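Side-chain contacts in 6-aminohexanoate-dimer hydrolase (Bacillus anthracis, PDB 4GB7), which probably hydrolyses the amide bond of linear 6-aminohexanoate dimers, by-products of nylon manufacture, as a serine hydrolase of the beta-lactamase family: residues P202-E205 against N206-Q210; L211-S215 against N216-R220; K222-D225 against G226-I230. One frame throughout, in Å; residues are numbered along the deposited sequence. Where two conformers were deposited one is given.

In the fold
The three contacts follow one another along the chain, and together they span helix 206-214 and the loop that leads on to helix 230-235. Contacts 1 and 2 lie at the two ends of the same helix: contact 1, at its start, lies near the surface and is mostly polar, whereas contact 2, at its finish, is largely buried and pairs apolar packing with an arginine grip on a backbone carbonyl. Contact 3, a surface contact like contact 1, lies farthest out, about 25 Å from the centre of the chain to its own centre, and is built around one aromatic ring. Leu204 and Leu218 join contacts 1 and 2, while Leu213 and Tyr224 join contacts 2 and 3.

Contact 1 of 3, residues P202-E205 against N206-Q210; sequences PALE and NQDAQ
Glu205 and Gln207 are brought side by side by different first torsions: in Glu205 CG lies beside the backbone N (chi1 -66°), while in Gln207 it sits between the backbone N and the carbonyl carbon (chi1 72°). Both chains then run extended in the same direction, with carboxylate and amide planes turned 29° apart. Gln207 NE2 gives Glu205 OE2 a weak, bent hydrogen bond of 2.8 Å; each side chain has a second conformer, so this pairing need not be permanent. The amide is held more firmly from beyond, by Asn251 N at its oxygen and Tyr249 O at its nitrogen; Tyr249 belongs to a probable SxxK-type active site. Glu205 is the N-cap of helix 206-214, and its carbonyl opens the helical bonding: Ala209 N meets Glu205 O at 3.1 Å, nearly straight and in the carbonyl plane, while Asp208 N reaches the same oxygen through a weaker, bent bond. A water accepts from Glu205 N at 2.9 Å and also lies beside Asp208 OD2, but so close that this second link is doubtful. The other carboxylate oxygen, Asp208 OD1, takes a hydrogen bond from Asn251 ND2. Leu204 spreads its two methyls over the first helical turn: CD1 meets Asp208 CB at 3.7 Å, and CD2 lies 4.0 Å from Ala209 CB. One turn along, Gln210 NE2 donates to Asn206 OD1 at 3.0 Å and also to Thr196 O, while Asn206 ND2 is bonded to Pro195 O, tying the helix start to the loop that follows strand 191-193.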
loop_
_atom_site.group_PDB
_atom_site.type_symbol
_atom_site.label_atom_id
_atom_site.label_comp_id
_atom_site.label_asym_id
_atom_site.label_seq_id
_atom_site.Cartn_x
_atom_site.Cartn_y
_atom_site.Cartn_z
ATOM N N PRO A 202 -7.912 17.422 10.383
ATOM C CA PRO A 202 -7.451 16.829 11.646
ATOM C C PRO A 202 -6.986 15.391 11.574
ATOM O O PRO A 202 -6.276 14.934 12.455
ATOM C CB PRO A 202 -8.681 16.909 12.549
ATOM C CG PRO A 202 -9.821 17.101 11.638
ATOM C CD PRO A 202 -9.325 17.827 10.448
ATOM N N ALA A 203 -7.388 14.687 10.540
ATOM C CA ALA A 203 -7.043 13.270 10.385
ATOM C C ALA A 203 -6.098 13.070 9.206
ATOM O O ALA A 203 -6.048 11.988 8.652
ATOM C CB ALA A 203 -8.315 12.450 10.171
ATOM N N LEU A 204 -5.349 14.099 8.811
ATOM C CA LEU A 204 -4.452 13.957 7.678
ATOM C C LEU A 204 -3.100 14.610 7.940
ATOM O O LEU A 204 -3.013 15.811 8.247
ATOM C CB LEU A 204 -5.137 14.622 6.496
ATOM C CG LEU A 204 -4.928 14.165 5.068
ATOM C CD1 LEU A 204 -5.231 12.685 4.841
ATOM C CD2 LEU A 204 -5.737 15.083 4.165
ATOM N N GLU A 205 -2.054 13.796 7.870
ATOM C CA GLU A 205 -0.678 14.271 7.857
ATOM C C GLU A 205 -0.471 15.189 6.654
ATOM O O GLU A 205 -1.070 14.992 5.622
ATOM C CB GLU A 205 0.301 13.089 7.776
ATOM C CG GLU A 205 0.292 12.195 9.009
ATOM C CD GLU A 205 1.475 11.244 9.080
ATOM O OE1 GLU A 205 1.653 10.679 10.164
ATOM O OE2 GLU A 205 2.232 11.065 8.089
ATOM N N ASN A 206 0.378 16.199 6.803
ATOM C CA ASN A 206 0.638 17.117 5.696
ATOM C C ASN A 206 1.184 16.417 4.445
ATOM O O ASN A 206 0.869 16.793 3.333
ATOM C CB ASN A 206 1.608 18.227 6.095
ATOM C CG ASN A 206 1.615 19.348 5.089
ATOM O OD1 ASN A 206 0.542 19.778 4.630
ATOM N ND2 ASN A 206 2.805 19.810 4.700
ATOM N N GLN A 207 1.957 15.357 4.620
ATOM C CA GLN A 207 2.532 14.655 3.465
ATOM C C GLN A 207 1.432 14.000 2.624
ATOM O O GLN A 207 1.572 13.826 1.425
ATOM C CB GLN A 207 3.519 13.588 3.921
ATOM C CG GLN A 207 2.863 12.381 4.571
ATOM C CD GLN A 207 3.841 11.280 4.820
ATOM O OE1 GLN A 207 4.244 10.575 3.899
ATOM N NE2 GLN A 207 4.221 11.115 6.060
ATOM N N ASP A 208 0.314 13.637 3.268
ATOM C CA ASP A 208 -0.833 13.149 2.542
ATOM C C ASP A 208 -1.659 14.322 1.920
ATOM O O ASP A 208 -2.036 14.272 0.763
ATOM C CB ASP A 208 -1.762 12.366 3.477
ATOM C CG ASP A 208 -1.275 10.964 3.793
ATOM O OD1 ASP A 208 -0.636 10.310 2.965
ATOM O OD2 ASP A 208 -1.606 10.477 4.876
ATOM N N ALA A 209 -1.963 15.350 2.726
ATOM C CA ALA A 209 -2.708 16.532 2.286
ATOM C C ALA A 209 -2.060 17.086 1.016
ATOM O O ALA A 209 -2.730 17.323 0.023
ATOM C CB ALA A 209 -2.734 17.591 3.400
ATOM N N GLN A 210 -0.744 17.222 1.037
ATOM C CA GLN A 210 -0.032 17.813 -0.110
ATOM C C GLN A 210 -0.134 16.973 -1.368
ATOM O O GLN A 210 -0.300 17.508 -2.477
ATOM C CB GLN A 210 1.420 18.125 0.198
ATOM C CG GLN A 210 1.597 19.234 1.243
ATOM C CD GLN A 210 0.785 20.484 0.951
ATOM O OE1 GLN A 210 0.926 21.073 -0.117
ATOM N NE2 GLN A 210 -0.094 20.875 1.892
HETATM O O HOH W 1 -2.508 11.017 7.065
#

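Contact 2 of 3, residues L211-S215 against N216-R220; sequences LYLAS and NILPR
Tyr212 and Ile217 meet where helix 206-214 ends in a Schellman motif. Asn216 turns to positive phi (66°), Ile217 N bonds to Tyr212 O at 3.0 Å, and Asn216 N reaches Leu213 O at 3.0 Å. The turn folds the chain back so that apolar side chains pack tightly on the last helical turn. Ile217 CG1, set between its backbone N and carbonyl carbon (chi1 68°), comes to 3.7 Å from Tyr212 CB and carries CD1 on toward the ring. Leu218 CD1 arrives at the ring edge and touches Tyr212 CB at 3.6 Å. Across from them Leu213 CD2 meets Leu218 CB at 3.8 Å, the two leucines crossing at about a right angle. On the partly exposed side the ring of Pro219 turns away from the helix, and polar bonds replace apolar packing. Here the extended Arg220 grips one atom side-on: NE at 3.1 Å and NH2 at 2.9 Å both donate to Leu213 O, which lies in the guanidinium plane. With Asn216 N, which approaches from above the carbonyl plane, this oxygen accepts three bonds. Arg220 NH1 makes a salt bridge to Glu293, NH2 also donates to Met228 O, and Asn216 OD1 sits above one guanidinium face, offset toward its rim. Leu211, one residue before Tyr212, packs against helices 230-235 and 251-265, while the Tyr212 ring meets Trp47 edge-to-face.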
loop_
_atom_site.group_PDB
_atom_site.type_symbol
_atom_site.label_atom_id
_atom_site.label_comp_id
_atom_site.label_asym_id
_atom_site.label_seq_id
_atom_site.Cartn_x
_atom_site.Cartn_y
_atom_site.Cartn_z
ATOM N N LEU A 211 -0.086 15.652 -1.211
ATOM C CA LEU A 211 -0.212 14.778 -2.382
ATOM C C LEU A 211 -1.592 14.898 -2.956
ATOM O O LEU A 211 -1.770 14.992 -4.156
ATOM C CB LEU A 211 0.068 13.322 -1.972
ATOM C CG LEU A 211 -0.109 12.245 -3.063
ATOM C CD1 LEU A 211 1.067 12.354 -4.032
ATOM C CD2 LEU A 211 -0.225 10.850 -2.431
ATOM N N TYR A 212 -2.597 14.937 -2.077
ATOM C CA TYR A 212 -3.954 15.099 -2.564
ATOM C C TYR A 212 -4.236 16.504 -3.170
ATOM O O TYR A 212 -4.906 16.585 -4.176
ATOM C CB TYR A 212 -4.962 14.771 -1.476
ATOM C CG TYR A 212 -4.870 13.349 -0.925
ATOM C CD1 TYR A 212 -4.396 12.295 -1.695
ATOM C CD2 TYR A 212 -5.358 13.051 0.320
ATOM C CE1 TYR A 212 -4.336 11.009 -1.207
ATOM C CE2 TYR A 212 -5.264 11.766 0.841
ATOM C CZ TYR A 212 -4.802 10.743 0.074
ATOM O OH TYR A 212 -4.746 9.477 0.601
ATOM N N LEU A 213 -3.702 17.579 -2.578
ATOM C CA LEU A 213 -3.809 18.911 -3.165
ATOM C C LEU A 213 -3.095 18.943 -4.530
ATOM O O LEU A 213 -3.633 19.434 -5.515
ATOM C CB LEU A 213 -3.220 19.953 -2.246
ATOM C CG LEU A 213 -4.103 20.277 -1.028
ATOM C CD1 LEU A 213 -3.226 20.863 0.083
ATOM C CD2 LEU A 213 -5.278 21.181 -1.406
ATOM N N ALA A 214 -1.909 18.368 -4.585
ATOM C CA ALA A 214 -1.165 18.228 -5.867
ATOM C C ALA A 214 -1.949 17.517 -6.964
ATOM O O ALA A 214 -1.811 17.839 -8.161
ATOM C CB ALA A 214 0.168 17.533 -5.631
ATOM N N SER A 215 -2.775 16.550 -6.549
ATOM C CA SER A 215 -3.567 15.741 -7.444
ATOM C C SER A 215 -4.953 16.323 -7.688
ATOM O O SER A 215 -5.763 15.691 -8.356
ATOM C CB SER A 215 -3.760 14.340 -6.847
ATOM O OG SER A 215 -2.546 13.725 -6.546
ATOM N N ASN A 216 -5.236 17.492 -7.099
ATOM C CA ASN A 216 -6.499 18.169 -7.276
ATOM C C ASN A 216 -7.696 17.420 -6.693
ATOM O O ASN A 216 -8.793 17.503 -7.240
ATOM C CB ASN A 216 -6.746 18.480 -8.766
ATOM C CG ASN A 216 -7.812 19.541 -8.966
ATOM O OD1 ASN A 216 -7.940 20.448 -8.156
ATOM N ND2 ASN A 216 -8.579 19.427 -10.045
ATOM N N ILE A 217 -7.487 16.656 -5.619
ATOM C CA ILE A 217 -8.598 15.892 -5.030
ATOM C C ILE A 217 -8.895 16.339 -3.599
ATOM O O ILE A 217 -9.698 15.713 -2.906
ATOM C CB ILE A 217 -8.408 14.348 -5.134
ATOM C CG1 ILE A 217 -7.258 13.818 -4.280
ATOM C CG2 ILE A 217 -8.235 13.914 -6.576
ATOM C CD1 ILE A 217 -7.198 12.288 -4.238
ATOM N N LEU A 218 -8.216 17.404 -3.156
ATOM C CA LEU A 218 -8.691 18.227 -2.023
ATOM C C LEU A 218 -8.932 19.640 -2.548
ATOM O O LEU A 218 -8.430 20.008 -3.609
ATOM C CB LEU A 218 -7.705 18.253 -0.869
ATOM C CG LEU A 218 -7.615 16.957 -0.051
ATOM C CD1 LEU A 218 -6.456 17.017 0.930
ATOM C CD2 LEU A 218 -8.953 16.699 0.638
ATOM N N PRO A 219 -9.713 20.447 -1.814
ATOM C CA PRO A 219 -10.108 21.749 -2.362
ATOM C C PRO A 219 -8.944 22.734 -2.404
ATOM O O PRO A 219 -8.224 22.889 -1.397
ATOM C CB PRO A 219 -11.150 22.245 -1.372
ATOM C CG PRO A 219 -11.638 21.018 -0.714
ATOM C CD PRO A 219 -10.435 20.163 -0.576
ATOM N N ARG A 220 -8.780 23.405 -3.541
ATOM C CA ARG A 220 -7.755 24.436 -3.643
ATOM C C ARG A 220 -8.480 25.766 -3.478
ATOM O O ARG A 220 -9.315 26.116 -4.300
ATOM C CB ARG A 220 -7.031 24.378 -4.974
ATOM C CG ARG A 220 -6.219 23.132 -5.231
ATOM C CD ARG A 220 -5.827 22.979 -6.703
ATOM N NE ARG A 220 -4.917 21.845 -6.944
ATOM C CZ ARG A 220 -4.528 21.429 -8.152
ATOM N NH1 ARG A 220 -4.969 22.057 -9.246
ATOM N NH2 ARG A 220 -3.666 20.403 -8.264
#

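Contact 3 of 3, residues K222-D225 against G226-I230; sequences KNYD and GPMKI
One face of the Tyr224 ring is met by the backbone of Gly226, whose N sits 3.4 Å above the ring plane over its centre, the Asp225-Gly226 peptide standing nearly upright on the ring rather than stacking flat. This folded loop belongs to the beta-lactamase-family fold, where it forms part of the connection between helices 206-214 and 230-235, and it combines a CH-pi contact with a Met-aromatic one. The CH-pi contact comes from Gly226 CA, 3.8 Å from the ring centroid and 26° off the ring normal; without a side chain, Gly226 can lie this close to the face of the phenol. Tyr224 reaches the position because its CG is anti to the backbone N (chi1 -175°), which carries the ring forward over the chain that follows. The phenol is then fastened at its far end: Tyr224 OH donates to Pro227 O at 2.6 Å, a short hydrogen bond with the donor only modestly tilted from the carbonyl plane. The face thus rests on Gly226 while the hydroxyl is held one residue later. The Pro227 ring passes beside the hydroxyl, with its CD 3.3 Å from Tyr224 OH, and also packs on Gln210 and Ala214 of helix 206-214 and on Met233 of helix 230-235. Leu213 of helix 206-214 also touches the tyrosine, so the loop is backed by the helix on its inner side, whereas Asp225 and Met228 are exposed. The carboxylate of Asp225 turns to His197, with which its OD1 is hydrogen-bonded. Met228, present as selenomethionine, is bent at both chi2 and chi3, and it slides past the tyrosine in the opposite direction. Its selenium stays in the ring plane rather than above it, at the edge, with SE 3.8 Å from Tyr224 CE2.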
loop_
_atom_site.group_PDB
_atom_site.type_symbol
_atom_site.label_atom_id
_atom_site.label_comp_id
_atom_site.label_asym_id
_atom_site.label_seq_id
_atom_site.Cartn_x
_atom_site.Cartn_y
_atom_site.Cartn_z
ATOM N N LYS A 222 -9.222 29.981 -2.762
ATOM C CA LYS A 222 -9.016 31.156 -3.614
ATOM C C LYS A 222 -7.562 31.600 -3.657
ATOM O O LYS A 222 -7.120 32.125 -4.658
ATOM C CB LYS A 222 -9.917 32.323 -3.191
ATOM C CG LYS A 222 -9.747 32.836 -1.760
ATOM C CD LYS A 222 -10.665 34.040 -1.499
ATOM C CE LYS A 222 -10.529 34.593 -0.076
ATOM N NZ LYS A 222 -11.629 35.504 0.333
ATOM N N ASN A 223 -6.826 31.401 -2.571
ATOM C CA ASN A 223 -5.456 31.884 -2.510
ATOM C C ASN A 223 -4.433 30.801 -2.751
ATOM O O ASN A 223 -3.250 31.030 -2.501
ATOM C CB ASN A 223 -5.179 32.552 -1.157
ATOM C CG ASN A 223 -6.045 33.774 -0.918
ATOM O OD1 ASN A 223 -6.752 33.840 0.079
ATOM N ND2 ASN A 223 -6.008 34.734 -1.844
ATOM N N TYR A 224 -4.870 29.641 -3.241
ATOM C CA TYR A 224 -3.986 28.470 -3.339
ATOM C C TYR A 224 -2.758 28.784 -4.170
ATOM O O TYR A 224 -2.865 29.250 -5.298
ATOM C CB TYR A 224 -4.697 27.303 -3.985
ATOM C CG TYR A 224 -3.916 26.017 -4.021
ATOM C CD1 TYR A 224 -3.650 25.316 -2.864
ATOM C CD2 TYR A 224 -3.428 25.505 -5.242
ATOM C CE1 TYR A 224 -2.967 24.116 -2.896
ATOM C CE2 TYR A 224 -2.733 24.296 -5.296
ATOM C CZ TYR A 224 -2.494 23.616 -4.114
ATOM O OH TYR A 224 -1.818 22.436 -4.114
ATOM N N ASP A 225 -1.612 28.539 -3.570
ATOM C CA ASP A 225 -0.317 28.725 -4.195
ATOM C C ASP A 225 0.531 27.453 -4.042
ATOM O O ASP A 225 1.759 27.486 -4.009
ATOM C CB ASP A 225 0.416 29.917 -3.537
ATOM C CG ASP A 225 0.784 29.662 -2.059
ATOM O OD1 ASP A 225 0.193 28.781 -1.386
ATOM O OD2 ASP A 225 1.679 30.362 -1.560
ATOM N N GLY A 226 -0.134 26.320 -3.938
ATOM C CA GLY A 226 0.536 25.078 -3.718
ATOM C C GLY A 226 0.781 24.300 -4.999
ATOM O O GLY A 226 0.599 24.806 -6.118
ATOM N N PRO A 227 1.168 23.027 -4.840
ATOM C CA PRO A 227 1.500 22.227 -6.030
ATOM C C PRO A 227 0.302 21.979 -6.953
ATOM O O PRO A 227 -0.833 21.758 -6.472
ATOM C CB PRO A 227 2.069 20.940 -5.401
ATOM C CG PRO A 227 1.328 20.833 -4.105
ATOM C CD PRO A 227 1.389 22.250 -3.604
HETATM N N MSE A 228 0.542 22.012 -8.271
HETATM C CA MSE A 228 -0.519 21.806 -9.267
HETATM C C MSE A 228 -0.512 20.410 -9.883
HETATM O O MSE A 228 -1.478 20.012 -10.514
HETATM C CB MSE A 228 -0.429 22.877 -10.379
HETATM C CG MSE A 228 -0.574 24.355 -9.900
HETATM SE SE MSE A 228 -2.329 24.681 -9.099
HETATM C CE MSE A 228 -3.382 24.728 -10.767
ATOM N N LYS A 229 0.584 19.688 -9.664
ATOM C CA LYS A 229 0.753 18.320 -10.085
ATOM C C LYS A 229 1.722 17.689 -9.103
ATOM O O LYS A 229 2.424 18.394 -8.401
ATOM C CB LYS A 229 1.276 18.283 -11.504
ATOM C CG LYS A 229 2.642 18.885 -11.690
ATOM C CD LYS A 229 3.033 18.853 -13.154
ATOM C CE LYS A 229 4.427 19.376 -13.374
ATOM N NZ LYS A 229 4.909 19.088 -14.744
ATOM N N ILE A 230 1.781 16.359 -9.065
ATOM C CA ILE A 230 2.604 15.640 -8.079
ATOM C C ILE A 230 4.081 16.081 -8.095
ATOM O O ILE A 230 4.689 16.281 -7.039
ATOM C CB ILE A 230 2.456 14.110 -8.262
ATOM C CG1 ILE A 230 1.040 13.657 -7.895
ATOM C CG2 ILE A 230 3.478 13.336 -7.411
ATOM C CD1 ILE A 230 0.771 12.247 -8.383
#